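Local coordinates for protein polyporopepsin (PDB 1WKR) that cleaves proteins as an aspartic endopeptidase of the pepsin family, with broad specificity and the ability to clot milk, at residues 141-146 with 158-163; 190-195 with 206-211. All blocks are in the same frame, centred on the assembly; numbering follows the deposited sequence.

Contact 1: 141-146 with 158-163; sequences NLLAVS and GELTFG
The carbonyl oxygen of A144 is gripped from several sides: T161 N donates to A144 O at 2.8 Å, water 1 adds a weak bond, and the L160 CA-H rests against it. The same water meets T161 OG1 at 2.8 Å, so a backbone acceptor and a threonine hydroxyl share one solvent molecule; that hydroxyl also hydrogen-bonds S4 OG. A144 N returns a bond to T161 O, completing a two-bond antiparallel pair, and S146 with E159 forms the next, where S146 N points almost straight at E159 O (2.9 Å, 176° at the hydrogen). G163 N, reaching L142 O, closes the ladder; the positive phi of G163 is one that glycine adopts easily.

The face carrying L143, V145, L160 and F162 is apolar. L143 sets its CG anti to the backbone N (chi1 168°), and from there CD1 lies over the centre of the F162 ring, 3.9 Å from its centroid and 13° off the normal, a CH-pi contact. That methyl also touches L160 CB at 3.9 Å, so the branched leucine bridges two neighbours. Replacing F162 by an alanine is likely to leave L143 CD1 without its aromatic face and open a gap beside T129 and L132. On the other face the small A144 and S146 stand opposite the longer T161 and E159, S146 CB coming 4.2 Å from E159 CB. E159 OE1 lies close to D166 OD2, and this like charge may favour a proton on one of them, although K169, which also touches E159, could offset it.

The hairpin supplies two adjacent strands of the six-stranded interdomain sheet of pepsin-like proteases, 142-146 next to 316-321 and 155-162 next to 3-9, while F162 packs against T129 and L132 of helix 128-134.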
ATOM      1  N   ASN A 141      15.795  -9.396   5.791  1.00  4.54           N
ATOM      2  CA  ASN A 141      14.388  -9.203   6.143  1.00  4.48           C
ATOM      3  C   ASN A 141      13.881  -7.969   5.472  1.00  3.93           C
ATOM      4  O   ASN A 141      13.991  -6.827   5.943  1.00  4.33           O
ATOM      5  CB  ASN A 141      14.251  -9.143   7.673  1.00  5.35           C
ATOM      6  CG  ASN A 141      12.821  -9.257   8.120  1.00  4.37           C
ATOM      7  OD1 ASN A 141      11.894  -9.134   7.316  1.00  5.82           O
ATOM      8  ND2 ASN A 141      12.624  -9.485   9.437  1.00  5.76           N
ATOM      9  N   LEU A 142      13.358  -8.169   4.235  1.00  4.74           N
ATOM     10  CA  LEU A 142      13.034  -7.095   3.306  1.00  4.78           C
ATOM     11  C   LEU A 142      11.973  -7.563   2.358  1.00  4.65           C
ATOM     12  O   LEU A 142      11.942  -8.709   1.946  1.00  4.47           O
ATOM     13  CB  LEU A 142      14.340  -6.739   2.623  1.00  8.29           C
ATOM     14  CG  LEU A 142      14.376  -5.745   1.458  1.00  9.01           C
ATOM     15  CD1 LEU A 142      15.738  -5.062   1.411  1.00 10.49           C
ATOM     16  CD2 LEU A 142      13.963  -6.429   0.134  1.00  7.57           C
ATOM     17  N   LEU A 143      11.147  -6.587   1.915  1.00  3.96           N
ATOM     18  CA  LEU A 143      10.165  -6.767   0.855  1.00  3.90           C
ATOM     19  C   LEU A 143      10.340  -5.626  -0.112  1.00  4.01           C
ATOM     20  O   LEU A 143      10.403  -4.489   0.305  1.00  4.55           O
ATOM     21  CB  LEU A 143       8.723  -6.728   1.472  1.00  4.87           C
ATOM     22  CG  LEU A 143       7.615  -6.605   0.406  1.00  4.69           C
ATOM     23  CD1 LEU A 143       7.500  -7.803  -0.501  1.00  6.30           C
ATOM     24  CD2 LEU A 143       6.279  -6.394   1.132  1.00  7.08           C
ATOM     25  N   ALA A 144      10.343  -5.884  -1.418  1.00  3.55           N
ATOM     26  CA  ALA A 144      10.404  -4.837  -2.447  1.00  3.71           C
ATOM     27  C   ALA A 144       9.221  -4.984  -3.343  1.00  3.59           C
ATOM     28  O   ALA A 144       8.850  -6.114  -3.784  1.00  5.02           O
ATOM     29  CB  ALA A 144      11.701  -4.956  -3.217  1.00  5.17           C
ATOM     30  N   VAL A 145       8.537  -3.879  -3.676  1.00  3.85           N
ATOM     31  CA  VAL A 145       7.252  -3.893  -4.370  1.00  4.17           C
ATOM     32  C   VAL A 145       7.355  -3.094  -5.645  1.00  3.23           C
ATOM     33  O   VAL A 145       7.724  -1.907  -5.648  1.00  4.27           O
ATOM     34  CB  VAL A 145       6.169  -3.278  -3.455  1.00  3.78           C
ATOM     35  CG1 VAL A 145       4.854  -3.157  -4.223  1.00  5.44           C
ATOM     36  CG2 VAL A 145       5.995  -4.082  -2.209  1.00  5.50           C
ATOM     37  N   SER A 146       6.931  -3.740  -6.746  1.00  3.64           N
ATOM     38  CA  SER A 146       6.747  -3.117  -8.048  1.00  4.22           C
ATOM     39  C   SER A 146       5.285  -3.004  -8.383  1.00  4.00           C
ATOM     40  O   SER A 146       4.590  -4.053  -8.529  1.00  4.14           O
ATOM     41  CB  SER A 146       7.473  -3.914  -9.105  1.00  4.12           C
ATOM     42  OG  SER A 146       7.163  -3.434 -10.417  1.00  5.21           O
ATOM     43  N   GLY A 158       2.395  -6.303 -11.596  1.00  5.01           N
ATOM     44  CA  GLY A 158       3.164  -5.975 -10.369  1.00  5.80           C
ATOM     45  C   GLY A 158       3.947  -7.143  -9.881  1.00  5.26           C
ATOM     46  O   GLY A 158       3.830  -8.293 -10.385  1.00  5.57           O
ATOM     47  N   GLU A 159       4.756  -6.896  -8.849  1.00  4.56           N
ATOM     48  CA  GLU A 159       5.618  -7.958  -8.278  1.00  4.98           C
ATOM     49  C   GLU A 159       5.935  -7.637  -6.853  1.00  4.63           C
ATOM     50  O   GLU A 159       6.220  -6.490  -6.511  1.00  5.27           O
ATOM     51  CB  GLU A 159       6.928  -8.112  -9.102  1.00  5.89           C
ATOM     52  CG  GLU A 159       7.816  -9.268  -8.606  1.00  7.47           C
ATOM     53  CD  GLU A 159       9.053  -9.301  -9.414  1.00  8.01           C
ATOM     54  OE1 GLU A 159       9.941  -8.405  -9.221  1.00  7.96           O
ATOM     55  OE2 GLU A 159       9.229 -10.244 -10.178  1.00 12.26           O
ATOM     56  N   LEU A 160       5.914  -8.645  -6.014  1.00  4.19           N
ATOM     57  CA  LEU A 160       6.527  -8.612  -4.649  1.00  4.41           C
ATOM     58  C   LEU A 160       7.768  -9.432  -4.678  1.00  5.03           C
ATOM     59  O   LEU A 160       7.717 -10.588  -5.155  1.00  6.03           O
ATOM     60  CB  LEU A 160       5.578  -9.147  -3.585  1.00  5.86           C
ATOM     61  CG  LEU A 160       4.537  -8.145  -3.078  1.00  9.14           C
ATOM     62  CD1 LEU A 160       3.777  -7.376  -4.034  1.00 11.20           C
ATOM     63  CD2 LEU A 160       3.728  -8.840  -1.928  1.00 10.61           C
ATOM     64  N   THR A 161       8.856  -8.942  -4.125  1.00  4.36           N
ATOM     65  CA  THR A 161      10.100  -9.748  -3.998  1.00  4.36           C
ATOM     66  C   THR A 161      10.457  -9.742  -2.522  1.00  4.36           C
ATOM     67  O   THR A 161      10.651  -8.688  -1.889  1.00  4.80           O
ATOM     68  CB  THR A 161      11.265  -9.195  -4.805  1.00  5.53           C
ATOM     69  OG1 THR A 161      10.843  -9.065  -6.202  1.00  6.62           O
ATOM     70  CG2 THR A 161      12.436 -10.119  -4.780  1.00  7.02           C
ATOM     71  N   PHE A 162      10.542 -10.926  -1.956  1.00  4.67           N
ATOM     72  CA  PHE A 162      10.923 -11.107  -0.545  1.00  4.27           C
ATOM     73  C   PHE A 162      12.422 -11.455  -0.480  1.00  4.44           C
ATOM     74  O   PHE A 162      12.867 -12.449  -1.076  1.00  5.79           O
ATOM     75  CB  PHE A 162      10.127 -12.255   0.075  1.00  4.47           C
ATOM     76  CG  PHE A 162       8.643 -11.906   0.228  1.00  5.01           C
ATOM     77  CD1 PHE A 162       8.215 -11.240   1.384  1.00  5.31           C
ATOM     78  CD2 PHE A 162       7.725 -12.195  -0.763  1.00  5.62           C
ATOM     79  CE1 PHE A 162       6.860 -10.940   1.568  1.00  5.59           C
ATOM     80  CE2 PHE A 162       6.377 -11.801  -0.567  1.00  6.14           C
ATOM     81  CZ  PHE A 162       5.961 -11.202   0.583  1.00  6.52           C
ATOM     82  N   GLY A 163      13.161 -10.626   0.214  1.00  4.81           N
ATOM     83  CA  GLY A 163      14.570 -10.923   0.501  1.00  5.80           C
ATOM     84  C   GLY A 163      15.562 -10.279  -0.458  1.00  6.54           C
ATOM     85  O   GLY A 163      16.769 -10.482  -0.251  1.00  7.64           O
TER
HETATM   86  O   HOH W   1      10.202  -6.385  -6.478  1.00  7.76           O

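Contact 2: 190-195 with 206-211; sequences GINQSI and STAGIV. Unlike the reference sequence in segment 190-195: S194 (reference Thr). With SO4 (sulfate ion), chain E.
I191 carries CG1 between its backbone N and carbonyl carbon (chi1 65°), while V211 turns CG2 beside its own N, anti to the carbonyl carbon; the two branches cross obliquely, with I191 CD1 3.9 Å from V211 CG2. L327 touches both, and these branched residues suit an extended backbone beside an apolar neighbour. At the far end, S206 holds OG beside its backbone N (chi1 -66°), which lets both donors reach one sulfate: OG gives a bond to O2 at 2.7 Å and N another to O4 at 3.0 Å. The sulfate, probably from the crystallisation liquor, also lies against S194 CB.

The pair is antiparallel but strongly twisted, the strand axes making 131°, and belongs to the C-terminal lobe of the pepsin fold. Strand 207-211 runs directly into D212, the second of the two catalytic aspartates, in its Asp-Thr-Gly motif. Four backbone bonds tie the strands, two between I191 and G209 and two between Q193 and T207.

At the non-hydrogen-bonded pairs, G190 with I210 and N192 with A208, the strands draw close. G190 CA comes within 3.1 Å of G209 O, a CA-H...O contact, and the lack of a side chain suits this close approach. N192 lays its amide ND2 alongside A208 CB at 3.6 Å, a fit that the small alanine permits, and the same ND2 hydrogen-bonds T180 OG1. N192 is a predicted glycosylation site but carries no sugar here. On the opposite face of the sheet Q193 OE1 hydrogen-bonds N308 ND2, and T207 OG1 bonds to D305 OD2.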
ATOM      1  N   GLY A 190       6.929   4.402   7.947  1.00  3.53           N
ATOM      2  CA  GLY A 190       6.820   5.887   8.083  1.00  4.19           C
ATOM      3  C   GLY A 190       8.089   6.545   7.713  1.00  4.02           C
ATOM      4  O   GLY A 190       9.192   6.103   8.077  1.00  4.15           O
ATOM      5  N   ILE A 191       7.962   7.640   6.969  1.00  3.30           N
ATOM      6  CA  ILE A 191       9.101   8.419   6.526  1.00  3.97           C
ATOM      7  C   ILE A 191       8.806   9.911   6.734  1.00  3.61           C
ATOM      8  O   ILE A 191       7.662  10.306   6.934  1.00  4.39           O
ATOM      9  CB  ILE A 191       9.448   8.167   5.020  1.00  3.93           C
ATOM     10  CG1 ILE A 191       8.315   8.654   4.101  1.00  5.45           C
ATOM     11  CG2 ILE A 191       9.704   6.661   4.779  1.00  5.47           C
ATOM     12  CD1 ILE A 191       8.661   8.607   2.637  1.00  6.29           C
ATOM     13  N   ASN A 192       9.856  10.718   6.651  1.00  4.07           N
ATOM     14  CA  ASN A 192       9.724  12.140   6.535  1.00  4.23           C
ATOM     15  C   ASN A 192       9.828  12.586   5.095  1.00  4.29           C
ATOM     16  O   ASN A 192      10.680  12.054   4.368  1.00  4.92           O
ATOM     17  CB  ASN A 192      10.815  12.821   7.393  1.00  5.87           C
ATOM     18  CG  ASN A 192      10.717  12.387   8.845  1.00  6.39           C
ATOM     19  OD1 ASN A 192      11.846  11.992   9.423  1.00 11.77           O
ATOM     20  ND2 ASN A 192       9.646  12.347   9.425  1.00  4.77           N
ATOM     21  N   GLN A 193       8.984  13.537   4.669  1.00  4.03           N
ATOM     22  CA  GLN A 193       9.129  14.079   3.317  1.00  4.12           C
ATOM     23  C   GLN A 193       8.555  15.485   3.297  1.00  3.75           C
ATOM     24  O   GLN A 193       7.801  15.860   4.215  1.00  4.59           O
ATOM     25  CB  GLN A 193       8.399  13.201   2.263  1.00  4.24           C
ATOM     26  CG  GLN A 193       6.916  13.467   2.176  1.00  4.34           C
ATOM     27  CD  GLN A 193       6.200  12.459   1.268  1.00  4.43           C
ATOM     28  OE1 GLN A 193       6.822  11.561   0.701  1.00  5.10           O
ATOM     29  NE2 GLN A 193       4.893  12.643   1.118  1.00  4.32           N
ATOM     30  N   SER A 194       8.816  16.226   2.228  1.00  4.00           N
ATOM     31  CA  SER A 194       8.086  17.422   1.890  1.00  4.17           C
ATOM     32  C   SER A 194       7.541  17.284   0.480  1.00  4.22           C
ATOM     33  O   SER A 194       8.001  16.446  -0.293  1.00  4.66           O
ATOM     34  CB  SER A 194       8.968  18.664   2.013  1.00  4.12           C
ATOM     35  OG  SER A 194       9.907  18.642   0.951  1.00  6.26           O
ATOM     36  N   ILE A 195       6.574  18.139   0.145  1.00  3.74           N
ATOM     37  CA  ILE A 195       5.944  18.164  -1.155  1.00  4.58           C
ATOM     38  C   ILE A 195       5.837  19.600  -1.640  1.00  4.25           C
ATOM     39  O   ILE A 195       5.354  20.481  -0.886  1.00  5.21           O
ATOM     40  CB  ILE A 195       4.511  17.515  -1.134  1.00  4.65           C
ATOM     41  CG1 ILE A 195       4.510  16.144  -0.420  1.00  4.56           C
ATOM     42  CG2 ILE A 195       4.003  17.369  -2.584  1.00  6.49           C
ATOM     43  CD1 ILE A 195       3.064  15.582  -0.307  1.00  6.74           C
ATOM     44  N   SER A 206       8.051  19.793   5.386  1.00  5.63           N
ATOM     45  CA  SER A 206       8.702  18.563   5.892  1.00  6.01           C
ATOM     46  C   SER A 206       7.977  18.067   7.090  1.00  5.38           C
ATOM     47  O   SER A 206       7.786  18.748   8.128  1.00  5.95           O
ATOM     48  CB  SER A 206      10.125  18.900   6.295  1.00  6.43           C
ATOM     49  OG  SER A 206      10.852  19.258   5.155  0.40  8.68           O
ATOM     50  N   THR A 207       7.555  16.801   7.034  1.00  4.14           N
ATOM     51  CA  THR A 207       6.743  16.195   8.117  1.00  4.76           C
ATOM     52  C   THR A 207       6.730  14.673   7.937  1.00  4.09           C
ATOM     53  O   THR A 207       7.270  14.143   6.966  1.00  4.68           O
ATOM     54  CB  THR A 207       5.316  16.772   8.065  1.00  4.50           C
ATOM     55  OG1 THR A 207       4.645  16.412   9.264  1.00  5.46           O
ATOM     56  CG2 THR A 207       4.490  16.262   6.833  1.00  4.85           C
ATOM     57  N   ALA A 208       6.079  14.001   8.871  1.00  3.88           N
ATOM     58  CA  ALA A 208       6.030  12.552   8.891  1.00  4.44           C
ATOM     59  C   ALA A 208       4.733  12.034   8.261  1.00  3.73           C
ATOM     60  O   ALA A 208       3.674  12.665   8.395  1.00  3.98           O
ATOM     61  CB  ALA A 208       6.134  12.042  10.360  1.00  5.75           C
ATOM     62  N   GLY A 209       4.812  10.838   7.682  1.00  3.23           N
ATOM     63  CA  GLY A 209       3.665  10.149   7.068  1.00  3.26           C
ATOM     64  C   GLY A 209       4.080   8.772   6.671  1.00  3.59           C
ATOM     65  O   GLY A 209       5.158   8.299   7.106  1.00  3.78           O
ATOM     66  N   ILE A 210       3.264   8.067   5.911  1.00  3.35           N
ATOM     67  CA  ILE A 210       3.538   6.665   5.636  1.00  3.32           C
ATOM     68  C   ILE A 210       3.448   6.316   4.175  1.00  3.32           C
ATOM     69  O   ILE A 210       2.875   7.064   3.380  1.00  4.48           O
ATOM     70  CB  ILE A 210       2.614   5.729   6.476  1.00  3.57           C
ATOM     71  CG1 ILE A 210       1.169   5.719   5.933  1.00  4.18           C
ATOM     72  CG2 ILE A 210       2.650   6.131   7.960  1.00  4.07           C
ATOM     73  CD1 ILE A 210       0.257   4.673   6.584  1.00  5.08           C
ATOM     74  N   VAL A 211       4.059   5.195   3.823  1.00  3.77           N
ATOM     75  CA  VAL A 211       4.020   4.625   2.454  1.00  3.66           C
ATOM     76  C   VAL A 211       3.184   3.390   2.529  1.00  4.16           C
ATOM     77  O   VAL A 211       3.531   2.431   3.256  1.00  4.36           O
ATOM     78  CB  VAL A 211       5.455   4.352   1.968  1.00  3.88           C
ATOM     79  CG1 VAL A 211       5.390   3.785   0.544  1.00  4.89           C
ATOM     80  CG2 VAL A 211       6.319   5.601   2.025  1.00  5.42           C
TER
HETATM   81  S   SO4 E 903      10.286  22.504   3.608  1.00 12.11           S
HETATM   82  O1  SO4 E 903      11.363  22.375   2.659  1.00 11.22           O
HETATM   83  O2  SO4 E 903      10.839  21.977   4.838  1.00 19.10           O
HETATM   84  O3  SO4 E 903       9.976  23.974   3.844  1.00 16.68           O
HETATM   85  O4  SO4 E 903       9.113  21.739   3.312  1.00 20.49           O

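How the contacts relate
Along the chain the two contacts follow one another without overlap, and their centres stand 21 Å apart; the nearest atoms are about 8 Å from each other. Contact 1 belongs to the sheet joining the two lobes, contact 2 to the C-terminal lobe, and both approach the catalytic pair. The side chain of L143 is about 9 Å from that of D32, and that of V145 about 10 Å from that of D212. The side chain of I210, two residues before D212, is nearer still, about 4 Å from that of D212 and 8 Å from that of D32. Strand 326-331 links them indirectly: its L327 packs on contact 2, and it pairs with strand 316-321, which borders 142-146.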